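Local coordinates for protein CTP:phosphocholine Cytidylyltransferase (Streptococcus pneumoniae, PDB 1JYK) that transfers the cytidylyl group of CTP to phosphocholine, giving CDP-choline and pyrophosphate, at residues 106-109 with 110-114. Numbering follows the deposited sequence.
Sequences NNFY and SLYLV
The ring of Y109 meets two side chains three and four residues further on, Y112 along its CD1/CE1 margin and L113 over one face. The branch point L113 CG sits 4.2 Å from the ring centroid and 21° off the normal, a CH-pi contact displaced toward the rim. Beyond it the two methyls divide the ring: CD1 lies near CE2, while CD2 reaches the phenolic end, 3.6 Å from Y109 OH. L113 can fold back this way because its CG stands beside its own backbone N (chi1 -66°).

Y112 makes a different approach. Its ring is nearly parallel to that of Y109, the planes 9° apart, but the two are slid so far past each other that they barely overlap; contact falls to the margins, with Y109 CE1 3.8 Å from Y112 CD2. Both tyrosines hold CG anti to the backbone N, and with similar second torsions their planes align although the side chains cross at a slant. F108 touches the base of Y112, CE1 against CB.

Two i to i+4 backbone bonds hold this turn, Y112 N to F108 O (2.9 Å) and L113 N to Y109 O (3.1 Å), whereas N107 O takes only weak bonds from S110 N and L111 N.

N107 OD1 accepts from W211 N, and S110 OG bonds N99 ND2. This i to i+3 and i to i+4 packing belongs to the short helix 108-112, which lies against the central sheet of the nucleotidyltransferase domain: F108 and Y112 lean on helix 187-201, while S110 and V114 rest on the parallel strands 27-32 and 74-78.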
loop_
_atom_site.group_PDB
_atom_site.type_symbol
_atom_site.label_atom_id
_atom_site.label_comp_id
_atom_site.label_asym_id
_atom_site.label_seq_id
_atom_site.Cartn_x
_atom_site.Cartn_y
_atom_site.Cartn_z
ATOM N N ASN A 106 -10.875 7.361 6.488
ATOM C CA ASN A 106 -9.674 6.543 6.552
ATOM C C ASN A 106 -9.419 6.084 5.113
ATOM O O ASN A 106 -10.255 6.325 4.237
ATOM C CB ASN A 106 -9.902 5.352 7.477
ATOM C CG ASN A 106 -8.647 4.930 8.205
ATOM O OD1 ASN A 106 -7.537 5.112 7.709
ATOM N ND2 ASN A 106 -8.814 4.356 9.391
ATOM N N ASN A 107 -8.296 5.410 4.863
ATOM C CA ASN A 107 -7.971 5.015 3.497
ATOM C C ASN A 107 -8.837 3.978 2.787
ATOM O O ASN A 107 -8.537 3.592 1.655
ATOM C CB ASN A 107 -6.474 4.658 3.385
ATOM C CG ASN A 107 -6.123 3.307 3.981
ATOM O OD1 ASN A 107 -6.984 2.529 4.386
ATOM N ND2 ASN A 107 -4.829 3.024 4.032
ATOM N N PHE A 108 -9.915 3.535 3.432
ATOM C CA PHE A 108 -10.844 2.598 2.794
ATOM C C PHE A 108 -11.385 3.343 1.568
ATOM O O PHE A 108 -11.561 2.780 0.485
ATOM C CB PHE A 108 -12.019 2.282 3.742
ATOM C CG PHE A 108 -13.310 1.895 3.032
ATOM C CD1 PHE A 108 -14.194 2.864 2.561
ATOM C CD2 PHE A 108 -13.643 0.560 2.849
ATOM C CE1 PHE A 108 -15.390 2.498 1.915
ATOM C CE2 PHE A 108 -14.836 0.186 2.206
ATOM C CZ PHE A 108 -15.708 1.157 1.740
ATOM N N TYR A 109 -11.639 4.633 1.765
ATOM C CA TYR A 109 -12.189 5.475 0.716
ATOM C C TYR A 109 -11.219 5.703 -0.446
ATOM O O TYR A 109 -11.641 5.885 -1.589
ATOM C CB TYR A 109 -12.641 6.810 1.315
ATOM C CG TYR A 109 -13.476 7.629 0.369
ATOM C CD1 TYR A 109 -14.714 7.167 -0.087
ATOM C CD2 TYR A 109 -13.002 8.842 -0.120
ATOM C CE1 TYR A 109 -15.458 7.902 -1.016
ATOM C CE2 TYR A 109 -13.732 9.583 -1.046
ATOM C CZ TYR A 109 -14.956 9.111 -1.490
ATOM O OH TYR A 109 -15.664 9.849 -2.412
ATOM N N SER A 110 -9.924 5.695 -0.159
ATOM C CA SER A 110 -8.937 5.867 -1.212
ATOM C C SER A 110 -9.078 4.700 -2.183
ATOM O O SER A 110 -9.059 4.879 -3.399
ATOM C CB SER A 110 -7.537 5.885 -0.617
ATOM O OG SER A 110 -7.249 7.161 -0.073
ATOM N N LEU A 111 -9.222 3.496 -1.642
ATOM C CA LEU A 111 -9.386 2.326 -2.488
ATOM C C LEU A 111 -10.787 2.315 -3.108
ATOM O O LEU A 111 -10.962 1.837 -4.232
ATOM C CB LEU A 111 -9.158 1.039 -1.689
ATOM C CG LEU A 111 -9.140 -0.252 -2.519
ATOM C CD1 LEU A 111 -8.086 -0.167 -3.615
ATOM C CD2 LEU A 111 -8.855 -1.430 -1.609
ATOM N N TYR A 112 -11.781 2.830 -2.383
ATOM C CA TYR A 112 -13.148 2.875 -2.913
ATOM C C TYR A 112 -13.181 3.604 -4.260
ATOM O O TYR A 112 -13.812 3.141 -5.216
ATOM C CB TYR A 112 -14.100 3.591 -1.947
ATOM C CG TYR A 112 -15.502 3.688 -2.506
ATOM C CD1 TYR A 112 -16.374 2.599 -2.433
ATOM C CD2 TYR A 112 -15.926 4.824 -3.197
ATOM C CE1 TYR A 112 -17.634 2.627 -3.040
ATOM C CE2 TYR A 112 -17.187 4.868 -3.813
ATOM C CZ TYR A 112 -18.035 3.760 -3.733
ATOM O OH TYR A 112 -19.274 3.771 -4.353
ATOM N N LEU A 113 -12.483 4.739 -4.324
ATOM C CA LEU A 113 -12.428 5.559 -5.532
ATOM C C LEU A 113 -11.915 4.822 -6.770
ATOM O O LEU A 113 -12.223 5.214 -7.891
ATOM C CB LEU A 113 -11.577 6.805 -5.272
ATOM C CG LEU A 113 -12.184 7.763 -4.241
ATOM C CD1 LEU A 113 -11.134 8.757 -3.769
ATOM C CD2 LEU A 113 -13.373 8.489 -4.858
ATOM N N VAL A 114 -11.143 3.757 -6.577
ATOM C CA VAL A 114 -10.624 2.991 -7.710
ATOM C C VAL A 114 -10.946 1.507 -7.566
ATOM O O VAL A 114 -10.253 0.652 -8.120
ATOM C CB VAL A 114 -9.081 3.161 -7.847
ATOM C CG1 VAL A 114 -8.751 4.584 -8.264
ATOM C CG2 VAL A 114 -8.392 2.825 -6.527
#